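Local coordinates for cGAS/DncV-like nucleotidyltransferase in E. coli homolog (Elizabethkingia meningoseptica ATCC 13253 = NBRC 12535, PDB 6E0O), which synthesizes cyclic dinucleotide second messengers from nucleoside triphosphates as part of a CBASS system that protects bacteria against phage, at residues R194-V199 and Q238-V243; Y201-D206 and W286-Y291; K246-M251 and F281-W286. All coordinates share one frame; numbering follows the deposited sequence.

Contact 1: R194-V199 and Q238-V243; sequences RILKVV and QTLRNV
Leu240 reaches across to Ile195 and Leu196 with both arms of its fork, and these apolar touches carry the contact. The shortest joins Leu240 CD2 to Ile195 CG2 at 3.8 Å. The other arm sits between the two residues of the facing helix, with Leu240 CD1 4.1 Å from Leu196 CD2 and equally far from Ile195 CG2. What brings the fork there is the first torsion of Leu240, which turns CG away from the backbone N (chi1 -178°) and sends the methyls toward the facing helix. Leu196 and Leu240 run past one another in opposite senses. One turn further along, Val243 adds a looser touch, its CG1 lying 4.2 Å from Leu196 CD1; here Leu196 uses the branch that Leu240 does not meet.

No hydrogen bond joins the two segments. The short helix segments approach to 11.9 Å between axes at 74°, so only branched side-chain ends bridge them, and only four residues take part, all buried. Other apolar groups close round them: Trp11 packs on Ile195, Cys285 on Leu196, and Leu8, Met192, Leu289 and Tyr291 on Leu240.

Polar bonds lie on the flanks. Thr239 OG1 takes part in hydrogen bonds with Ile232 N and Asn235 O, tying helix 236-252 to the loop that precedes it. Arg194 gives NE to Asn53 O and NH1 to Ser12 O, while Lys197 NZ is hydrogen-bonded to Thr54 O and Ser216 OG.

This is helix-helix packing in the helical C-terminal part of a cGAS/DncV-like nucleotidyltransferase: one side of helix 188-205 packs on helix 236-252, while Lys197, a probable GTP-binding residue on the same helix, is hydrogen-bonded to the bound nucleotide.

Contact 2: Y201-D206 and W286-Y291; sequences YRLIDD and WNYLGY
Arg202 NH1 donates a nearly straight hydrogen bond to Tyr288 OH, 3.0 Å long with an N-H...O angle of 163°. The hydroxyl oxygen lies in the guanidinium plane, at its edge, while the guanidinium and the phenol ring are turned 66° apart. Arg202 also lays its aliphatic part against the hydroxyl, with CD 3.4 Å from Tyr288 OH. A water at the ring edge, 2.6 Å from Tyr288 OH, gives a hydrogen bond to Asp206 OD2 at 2.7 Å, so the hydroxyl is linked to a charged side chain of each sign. Further back along the ring, Leu203 CD2 meets Tyr288 CD1 at 3.9 Å.

Tyr288 sits in the last turn of helix 275-289 and reaches over to the C-terminal end of helix 188-205, within the helical C-terminal part of the nucleotidyltransferase. Its CG is anti to the backbone N (chi1 -176°), which turns the ring toward helix 188-205. Val199, a turn before Arg202, packs on Tyr288 too, and Trp11 touches Arg202. At the helix end Gly290 adopts positive phi, and Asn2 ND2 is hydrogen-bonded to Tyr288 O.

Contact 3: K246-M251 and F281-W286; sequences KIYEDM and FMQKCW
A water is held between Gln283 and Tyr248: it accepts a hydrogen bond from Gln283 NE2 at 2.8 Å and is hydrogen-bonded to Tyr248 OH at 3.0 Å. The water joins the polar ends of the two side chains; their direct touch is at the root of Gln283, whose CB comes to the edge of the phenol ring, 4.2 Å from Tyr248 CE2, while the amide and ring planes stand 53° apart. Met282 CB approaches the same ring at its edge, 4.1 Å from Tyr248 CD2.

Deeper in, the contact becomes wholly apolar, with Met282 against Ile247. The methionine chain folds back at its second torsion (chi2 -59°) instead of running straight out, and this brings both CG and SD against the isoleucine. Met282 CG meets Ile247 CG2 at 3.6 Å, and Met282 SD lies against the branch carbon, 3.8 Å from Ile247 CB. The two side chains cross at about a right angle. Both residues are buried, and no direct hydrogen bond passes between the segments.

Beyond the interface, within 246-251, Lys246 NZ makes a salt bridge with Asp250 OD1 one turn later, 2.8 Å away, Asp250 OD1 offering its syn lone pair. The other carboxylate oxygen, OD2, is hydrogen-bonded to Tyr257 OH.

The segment axes are 9.6 Å apart and 147° from parallel, so helices 236-252 and 275-289 form a roughly antiparallel pair. Ile244 lies against Met282 and Trp286, and Met251 against Arg275, Ala278 and Leu279, continuing the packing in both directions. On another side of helix 275-289, Phe281 and Cys285 meet helix 188-205 through Asn200, Leu196 and Val199.

How the contacts relate
Three helices account for all three contacts, each pairing two of them: 188-205 with 236-252 in contact 1, 188-205 with 275-289 in contact 2, and 236-252 with 275-289 in contact 3. Contact 1 is the fully buried one and purely apolar. Contacts 2 and 3 are partly buried, and each sets an apolar side beside a tyrosine whose hydroxyl is bound to a water; contact 2 adds a direct arginine bond. Trp286 belongs to segments of both 2 and 3 and packs on Arg241 of contact 1, while Leu203 of contact 2 touches Lys284 of contact 3. All three touch one another, with contact 1 the buried part.

Contact 1: R194-V199 and Q238-V243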
loop_
_atom_site.group_PDB
_atom_site.type_symbol
_atom_site.label_atom_id
_atom_site.label_comp_id
_atom_site.label_asym_id
_atom_site.label_seq_id
_atom_site.Cartn_x
_atom_site.Cartn_y
_atom_site.Cartn_z
ATOM N N ARG A 194 -2.510 1.958 -10.876
ATOM C CA ARG A 194 -2.193 0.622 -11.365
ATOM C C ARG A 194 -1.281 0.678 -12.586
ATOM O O ARG A 194 -0.326 -0.099 -12.687
ATOM C CB ARG A 194 -3.472 -0.160 -11.641
ATOM C CG ARG A 194 -4.252 -0.446 -10.373
ATOM C CD ARG A 194 -5.485 -1.312 -10.686
ATOM N NE ARG A 194 -6.544 -1.106 -9.709
ATOM C CZ ARG A 194 -7.745 -0.598 -9.976
ATOM N NH1 ARG A 194 -8.088 -0.245 -11.212
ATOM N NH2 ARG A 194 -8.619 -0.452 -8.996
ATOM N N ILE A 195 -1.556 1.579 -13.532
ATOM C CA ILE A 195 -0.681 1.692 -14.700
ATOM C C ILE A 195 0.746 1.998 -14.265
ATOM O O ILE A 195 1.707 1.401 -14.756
ATOM C CB ILE A 195 -1.202 2.756 -15.682
ATOM C CG1 ILE A 195 -2.475 2.290 -16.372
ATOM C CG2 ILE A 195 -0.122 3.088 -16.712
ATOM C CD1 ILE A 195 -3.220 3.408 -17.081
ATOM N N LEU A 196 0.907 2.958 -13.360
ATOM C CA LEU A 196 2.244 3.335 -12.925
ATOM C C LEU A 196 2.924 2.223 -12.132
ATOM O O LEU A 196 4.148 2.095 -12.197
ATOM C CB LEU A 196 2.198 4.652 -12.149
ATOM C CG LEU A 196 1.868 5.864 -13.032
ATOM C CD1 LEU A 196 1.667 7.096 -12.155
ATOM C CD2 LEU A 196 2.935 6.151 -14.061
ATOM N N LYS A 197 2.160 1.413 -11.390
ATOM C CA LYS A 197 2.746 0.238 -10.747
ATOM C C LYS A 197 3.225 -0.774 -11.784
ATOM O O LYS A 197 4.288 -1.385 -11.622
ATOM C CB LYS A 197 1.747 -0.392 -9.770
ATOM C CG LYS A 197 1.517 0.445 -8.508
ATOM C CD LYS A 197 0.510 -0.186 -7.556
ATOM C CE LYS A 197 1.015 -1.471 -6.940
ATOM N NZ LYS A 197 0.124 -1.921 -5.829
ATOM N N VAL A 198 2.453 -0.977 -12.852
ATOM C CA VAL A 198 2.901 -1.858 -13.929
ATOM C C VAL A 198 4.206 -1.344 -14.524
ATOM O O VAL A 198 5.157 -2.105 -14.732
ATOM C CB VAL A 198 1.813 -1.982 -15.005
ATOM C CG1 VAL A 198 2.385 -2.603 -16.283
ATOM C CG2 VAL A 198 0.644 -2.794 -14.492
ATOM N N VAL A 199 4.269 -0.044 -14.815
ATOM C CA VAL A 199 5.489 0.520 -15.384
ATOM C C VAL A 199 6.652 0.375 -14.405
ATOM O O VAL A 199 7.780 0.060 -14.803
ATOM C CB VAL A 199 5.256 1.978 -15.821
ATOM C CG1 VAL A 199 6.553 2.600 -16.292
ATOM C CG2 VAL A 199 4.198 2.039 -16.919
ATOM N N GLN A 238 -4.442 10.503 -22.443
ATOM C CA GLN A 238 -4.264 11.899 -22.060
ATOM C C GLN A 238 -4.270 12.063 -20.542
ATOM O O GLN A 238 -3.558 12.919 -20.002
ATOM C CB GLN A 238 -5.317 12.790 -22.714
ATOM C CG GLN A 238 -4.939 14.258 -22.659
ATOM C CD GLN A 238 -3.729 14.607 -23.549
ATOM O OE1 GLN A 238 -3.227 13.782 -24.326
ATOM N NE2 GLN A 238 -3.254 15.831 -23.421
ATOM N N THR A 239 -5.079 11.266 -19.833
ATOM C CA THR A 239 -5.060 11.336 -18.375
ATOM C C THR A 239 -3.686 10.969 -17.839
ATOM O O THR A 239 -3.149 11.646 -16.956
ATOM C CB THR A 239 -6.122 10.409 -17.775
ATOM O OG1 THR A 239 -7.424 10.892 -18.106
ATOM C CG2 THR A 239 -5.977 10.329 -16.257
ATOM N N LEU A 240 -3.105 9.886 -18.361
ATOM C CA LEU A 240 -1.792 9.449 -17.896
ATOM C C LEU A 240 -0.739 10.498 -18.212
ATOM O O LEU A 240 0.136 10.775 -17.388
ATOM C CB LEU A 240 -1.442 8.102 -18.521
ATOM C CG LEU A 240 -0.109 7.462 -18.119
ATOM C CD1 LEU A 240 -0.027 7.215 -16.623
ATOM C CD2 LEU A 240 0.070 6.169 -18.911
ATOM N N ARG A 241 -0.828 11.116 -19.392
ATOM C CA ARG A 241 0.049 12.237 -19.709
ATOM C C ARG A 241 -0.107 13.350 -18.682
ATOM O O ARG A 241 0.883 13.860 -18.142
ATOM C CB ARG A 241 -0.267 12.766 -21.107
ATOM C CG ARG A 241 0.746 13.762 -21.602
ATOM C CD ARG A 241 0.289 14.406 -22.900
ATOM N NE ARG A 241 1.403 15.046 -23.593
ATOM C CZ ARG A 241 1.834 16.275 -23.349
ATOM N NH1 ARG A 241 1.244 17.019 -22.422
ATOM N NH2 ARG A 241 2.863 16.753 -24.039
ATOM N N ASN A 242 -1.355 13.728 -18.384
ATOM C CA ASN A 242 -1.592 14.789 -17.411
ATOM C C ASN A 242 -0.998 14.441 -16.050
ATOM O O ASN A 242 -0.402 15.296 -15.388
ATOM C CB ASN A 242 -3.091 15.015 -17.222
ATOM C CG ASN A 242 -3.751 15.696 -18.385
ATOM O OD1 ASN A 242 -3.094 16.193 -19.301
ATOM N ND2 ASN A 242 -5.074 15.744 -18.345
ATOM N N VAL A 243 -1.178 13.191 -15.607
ATOM C CA VAL A 243 -0.687 12.758 -14.300
ATOM C C VAL A 243 0.828 12.870 -14.237
ATOM O O VAL A 243 1.389 13.421 -13.280
ATOM C CB VAL A 243 -1.159 11.319 -14.020
ATOM C CG1 VAL A 243 -0.377 10.693 -12.870
ATOM C CG2 VAL A 243 -2.646 11.303 -13.690
#

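Contact 2: Y201-D206 and W286-Y291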
loop_
_atom_site.group_PDB
_atom_site.type_symbol
_atom_site.label_atom_id
_atom_site.label_comp_id
_atom_site.label_asym_id
_atom_site.label_seq_id
_atom_site.Cartn_x
_atom_site.Cartn_y
_atom_site.Cartn_z
ATOM N N TYR A 201 7.145 -2.022 -12.159
ATOM C CA TYR A 201 7.645 -3.392 -12.191
ATOM C C TYR A 201 8.432 -3.666 -13.470
ATOM O O TYR A 201 9.450 -4.372 -13.450
ATOM C CB TYR A 201 6.486 -4.379 -12.064
ATOM C CG TYR A 201 5.865 -4.421 -10.683
ATOM C CD1 TYR A 201 6.655 -4.485 -9.537
ATOM C CD2 TYR A 201 4.490 -4.394 -10.525
ATOM C CE1 TYR A 201 6.086 -4.519 -8.278
ATOM C CE2 TYR A 201 3.912 -4.432 -9.274
ATOM C CZ TYR A 201 4.711 -4.490 -8.153
ATOM O OH TYR A 201 4.127 -4.524 -6.907
ATOM N N ARG A 202 7.969 -3.122 -14.601
ATOM C CA ARG A 202 8.688 -3.313 -15.859
ATOM C C ARG A 202 10.060 -2.657 -15.818
ATOM O O ARG A 202 11.053 -3.250 -16.261
ATOM C CB ARG A 202 7.867 -2.769 -17.025
ATOM C CG ARG A 202 6.688 -3.649 -17.369
ATOM C CD ARG A 202 5.697 -2.948 -18.286
ATOM N NE ARG A 202 4.755 -3.907 -18.844
ATOM C CZ ARG A 202 4.760 -4.339 -20.103
ATOM N NH1 ARG A 202 5.640 -3.879 -20.983
ATOM N NH2 ARG A 202 3.856 -5.218 -20.491
ATOM N N LEU A 203 10.134 -1.434 -15.290
ATOM C CA LEU A 203 11.411 -0.743 -15.184
ATOM C C LEU A 203 12.351 -1.472 -14.234
ATOM O O LEU A 203 13.558 -1.552 -14.487
ATOM C CB LEU A 203 11.184 0.692 -14.728
ATOM C CG LEU A 203 10.475 1.611 -15.721
ATOM C CD1 LEU A 203 10.088 2.903 -15.028
ATOM C CD2 LEU A 203 11.362 1.890 -16.923
ATOM N N ILE A 204 11.820 -2.021 -13.140
ATOM C CA ILE A 204 12.648 -2.810 -12.228
ATOM C C ILE A 204 13.158 -4.061 -12.935
ATOM O O ILE A 204 14.344 -4.393 -12.871
ATOM C CB ILE A 204 11.856 -3.164 -10.954
ATOM C CG1 ILE A 204 11.525 -1.901 -10.158
ATOM C CG2 ILE A 204 12.636 -4.164 -10.082
ATOM C CD1 ILE A 204 10.494 -2.127 -9.071
ATOM N N ASP A 205 12.260 -4.777 -13.617
ATOM C CA ASP A 205 12.651 -6.010 -14.297
ATOM C C ASP A 205 13.705 -5.745 -15.363
ATOM O O ASP A 205 14.600 -6.572 -15.584
ATOM C CB ASP A 205 11.424 -6.671 -14.927
ATOM C CG ASP A 205 10.506 -7.296 -13.904
ATOM O OD1 ASP A 205 10.892 -7.365 -12.719
ATOM O OD2 ASP A 205 9.390 -7.715 -14.281
ATOM N N ASP A 206 13.612 -4.600 -16.038
ATOM C CA ASP A 206 14.567 -4.219 -17.066
ATOM C C ASP A 206 15.877 -3.695 -16.491
ATOM O O ASP A 206 16.808 -3.432 -17.260
ATOM C CB ASP A 206 13.976 -3.115 -17.949
ATOM C CG ASP A 206 12.874 -3.610 -18.860
ATOM O OD1 ASP A 206 12.749 -4.841 -19.057
ATOM O OD2 ASP A 206 12.128 -2.752 -19.382
ATOM N N TRP A 286 7.844 8.511 -18.278
ATOM C CA TRP A 286 7.618 9.257 -19.511
ATOM C C TRP A 286 8.410 8.667 -20.669
ATOM O O TRP A 286 7.870 8.452 -21.761
ATOM C CB TRP A 286 8.023 10.706 -19.277
ATOM C CG TRP A 286 7.842 11.608 -20.445
ATOM C CD1 TRP A 286 8.773 11.934 -21.380
ATOM C CD2 TRP A 286 6.660 12.338 -20.777
ATOM N NE1 TRP A 286 8.241 12.820 -22.284
ATOM C CE2 TRP A 286 6.944 13.084 -21.934
ATOM C CE3 TRP A 286 5.387 12.429 -20.208
ATOM C CZ2 TRP A 286 6.004 13.910 -22.533
ATOM C CZ3 TRP A 286 4.454 13.247 -20.805
ATOM C CH2 TRP A 286 4.767 13.979 -21.953
ATOM N N ASN A 287 9.693 8.392 -20.441
ATOM C CA ASN A 287 10.543 7.859 -21.497
ATOM C C ASN A 287 10.100 6.460 -21.912
ATOM O O ASN A 287 10.076 6.138 -23.107
ATOM C CB ASN A 287 11.997 7.829 -21.022
ATOM C CG ASN A 287 12.587 9.210 -20.837
ATOM O OD1 ASN A 287 12.031 10.202 -21.296
ATOM N ND2 ASN A 287 13.742 9.275 -20.181
ATOM N N TYR A 288 9.754 5.615 -20.940
ATOM C CA TYR A 288 9.328 4.254 -21.242
ATOM C C TYR A 288 8.043 4.254 -22.049
ATOM O O TYR A 288 7.890 3.469 -22.991
ATOM C CB TYR A 288 9.113 3.496 -19.936
ATOM C CG TYR A 288 8.766 2.042 -20.135
ATOM C CD1 TYR A 288 9.758 1.107 -20.365
ATOM C CD2 TYR A 288 7.454 1.600 -20.082
ATOM C CE1 TYR A 288 9.466 -0.227 -20.540
ATOM C CE2 TYR A 288 7.145 0.265 -20.255
ATOM C CZ TYR A 288 8.164 -0.644 -20.493
ATOM O OH TYR A 288 7.878 -1.976 -20.671
ATOM N N LEU A 289 7.097 5.114 -21.676
ATOM C CA LEU A 289 5.810 5.175 -22.352
ATOM C C LEU A 289 5.895 5.831 -23.721
ATOM O O LEU A 289 5.051 5.550 -24.577
ATOM C CB LEU A 289 4.811 5.905 -21.455
ATOM C CG LEU A 289 4.476 5.137 -20.169
ATOM C CD1 LEU A 289 3.831 6.044 -19.122
ATOM C CD2 LEU A 289 3.592 3.933 -20.466
ATOM N N GLY A 290 6.898 6.667 -23.958
ATOM C CA GLY A 290 7.072 7.223 -25.280
ATOM C C GLY A 290 6.206 8.412 -25.569
ATOM O O GLY A 290 5.911 8.677 -26.738
ATOM N N TYR A 291 5.775 9.126 -24.533
ATOM C CA TYR A 291 5.078 10.384 -24.726
ATOM C C TYR A 291 5.979 11.400 -25.412
ATOM O O TYR A 291 7.198 11.418 -25.225
ATOM C CB TYR A 291 4.627 10.946 -23.378
ATOM C CG TYR A 291 3.355 10.322 -22.879
ATOM C CD1 TYR A 291 2.134 10.632 -23.466
ATOM C CD2 TYR A 291 3.369 9.411 -21.835
ATOM C CE1 TYR A 291 0.970 10.062 -23.030
ATOM C CE2 TYR A 291 2.201 8.854 -21.378
ATOM C CZ TYR A 291 1.005 9.193 -21.972
ATOM O OH TYR A 291 -0.150 8.588 -21.532
HETATM O O HOH W 1 9.892 -3.666 -20.602
#

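Contact 3: K246-M251 and F281-W286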
loop_
_atom_site.group_PDB
_atom_site.type_symbol
_atom_site.label_atom_id
_atom_site.label_comp_id
_atom_site.label_asym_id
_atom_site.label_seq_id
_atom_site.Cartn_x
_atom_site.Cartn_y
_atom_site.Cartn_z
ATOM N N LYS A 246 2.014 16.547 -14.406
ATOM C CA LYS A 246 1.706 17.293 -13.190
ATOM C C LYS A 246 2.658 16.927 -12.055
ATOM O O LYS A 246 3.189 17.809 -11.371
ATOM C CB LYS A 246 0.254 17.055 -12.780
ATOM C CG LYS A 246 -0.162 17.757 -11.491
ATOM C CD LYS A 246 0.057 19.253 -11.523
ATOM C CE LYS A 246 -0.583 19.939 -10.319
ATOM N NZ LYS A 246 0.006 21.297 -10.076
ATOM N N ILE A 247 2.885 15.630 -11.829
ATOM C CA ILE A 247 3.789 15.229 -10.751
ATOM C C ILE A 247 5.199 15.732 -11.033
ATOM O O ILE A 247 5.868 16.287 -10.160
ATOM C CB ILE A 247 3.754 13.702 -10.551
ATOM C CG1 ILE A 247 2.369 13.255 -10.096
ATOM C CG2 ILE A 247 4.809 13.267 -9.539
ATOM C CD1 ILE A 247 2.121 11.765 -10.235
ATOM N N TYR A 248 5.671 15.531 -12.263
ATOM C CA TYR A 248 7.006 15.968 -12.661
ATOM C C TYR A 248 7.191 17.450 -12.388
ATOM O O TYR A 248 8.158 17.856 -11.733
ATOM C CB TYR A 248 7.166 15.627 -14.139
ATOM C CG TYR A 248 8.453 15.939 -14.845
ATOM C CD1 TYR A 248 8.676 17.187 -15.399
ATOM C CD2 TYR A 248 9.392 14.950 -15.075
ATOM C CE1 TYR A 248 9.830 17.457 -16.117
ATOM C CE2 TYR A 248 10.537 15.209 -15.797
ATOM C CZ TYR A 248 10.755 16.466 -16.315
ATOM O OH TYR A 248 11.889 16.707 -17.048
ATOM N N GLU A 249 6.255 18.275 -12.861
ATOM C CA GLU A 249 6.370 19.712 -12.660
ATOM C C GLU A 249 6.266 20.067 -11.182
ATOM O O GLU A 249 7.024 20.911 -10.684
ATOM C CB GLU A 249 5.316 20.446 -13.490
ATOM C CG GLU A 249 5.568 20.350 -14.988
ATOM C CD GLU A 249 4.590 21.157 -15.816
ATOM O OE1 GLU A 249 3.691 21.793 -15.229
ATOM O OE2 GLU A 249 4.718 21.140 -17.059
ATOM N N ASP A 250 5.350 19.416 -10.459
ATOM C CA ASP A 250 5.215 19.679 -9.029
ATOM C C ASP A 250 6.510 19.376 -8.285
ATOM O O ASP A 250 6.858 20.078 -7.332
ATOM C CB ASP A 250 4.066 18.855 -8.444
ATOM C CG ASP A 250 2.708 19.454 -8.718
ATOM O OD1 ASP A 250 2.612 20.627 -9.156
ATOM O OD2 ASP A 250 1.721 18.737 -8.485
ATOM N N MET A 251 7.225 18.318 -8.686
ATOM C CA MET A 251 8.472 17.979 -8.008
ATOM C C MET A 251 9.537 19.033 -8.287
ATOM O O MET A 251 10.252 19.456 -7.373
ATOM C CB MET A 251 8.967 16.594 -8.420
ATOM C CG MET A 251 8.014 15.465 -8.025
ATOM S SD MET A 251 7.565 15.367 -6.272
ATOM C CE MET A 251 6.031 16.290 -6.273
ATOM N N PHE A 281 11.548 9.070 -11.169
ATOM C CA PHE A 281 10.597 8.031 -11.553
ATOM C C PHE A 281 9.665 8.528 -12.659
ATOM O O PHE A 281 9.412 7.817 -13.632
ATOM C CB PHE A 281 9.825 7.551 -10.321
ATOM C CG PHE A 281 8.790 6.508 -10.634
ATOM C CD1 PHE A 281 9.161 5.264 -11.112
ATOM C CD2 PHE A 281 7.447 6.772 -10.452
ATOM C CE1 PHE A 281 8.212 4.306 -11.408
ATOM C CE2 PHE A 281 6.497 5.823 -10.756
ATOM C CZ PHE A 281 6.877 4.589 -11.228
ATOM N N MET A 282 9.136 9.747 -12.524
ATOM C CA MET A 282 8.265 10.278 -13.573
ATOM C C MET A 282 8.994 10.358 -14.913
ATOM O O MET A 282 8.425 10.052 -15.964
ATOM C CB MET A 282 7.763 11.672 -13.182
ATOM C CG MET A 282 6.693 11.704 -12.115
ATOM S SD MET A 282 5.205 10.795 -12.570
ATOM C CE MET A 282 5.470 9.334 -11.609
ATOM N N GLN A 283 10.249 10.802 -14.900
ATOM C CA GLN A 283 11.021 10.859 -16.133
ATOM C C GLN A 283 11.159 9.476 -16.754
ATOM O O GLN A 283 11.009 9.312 -17.971
ATOM C CB GLN A 283 12.393 11.443 -15.829
ATOM C CG GLN A 283 13.352 11.398 -16.971
ATOM C CD GLN A 283 14.650 12.081 -16.620
ATOM O OE1 GLN A 283 15.507 11.508 -15.950
ATOM N NE2 GLN A 283 14.792 13.316 -17.052
ATOM N N LYS A 284 11.483 8.469 -15.938
ATOM C CA LYS A 284 11.637 7.119 -16.467
ATOM C C LYS A 284 10.325 6.606 -17.042
ATOM O O LYS A 284 10.311 5.945 -18.090
ATOM C CB LYS A 284 12.143 6.175 -15.378
ATOM C CG LYS A 284 13.546 6.468 -14.890
ATOM C CD LYS A 284 14.581 6.199 -15.951
ATOM C CE LYS A 284 15.973 6.191 -15.339
ATOM N NZ LYS A 284 17.027 6.095 -16.376
ATOM N N CYS A 285 9.210 6.908 -16.374
ATOM C CA CYS A 285 7.908 6.510 -16.896
ATOM C C CYS A 285 7.632 7.195 -18.225
ATOM O O CYS A 285 7.188 6.560 -19.186
ATOM C CB CYS A 285 6.807 6.843 -15.892
ATOM S SG CYS A 285 6.809 5.833 -14.396
ATOM N N TRP A 286 7.844 8.511 -18.278
ATOM C CA TRP A 286 7.618 9.257 -19.511
ATOM C C TRP A 286 8.410 8.667 -20.669
ATOM O O TRP A 286 7.870 8.452 -21.761
ATOM C CB TRP A 286 8.023 10.706 -19.277
ATOM C CG TRP A 286 7.842 11.608 -20.445
ATOM C CD1 TRP A 286 8.773 11.934 -21.380
ATOM C CD2 TRP A 286 6.660 12.338 -20.777
ATOM N NE1 TRP A 286 8.241 12.820 -22.284
ATOM C CE2 TRP A 286 6.944 13.084 -21.934
ATOM C CE3 TRP A 286 5.387 12.429 -20.208
ATOM C CZ2 TRP A 286 6.004 13.910 -22.533
ATOM C CZ3 TRP A 286 4.454 13.247 -20.805
ATOM C CH2 TRP A 286 4.767 13.979 -21.953
HETATM O O HOH W 2 12.659 14.281 -18.629
#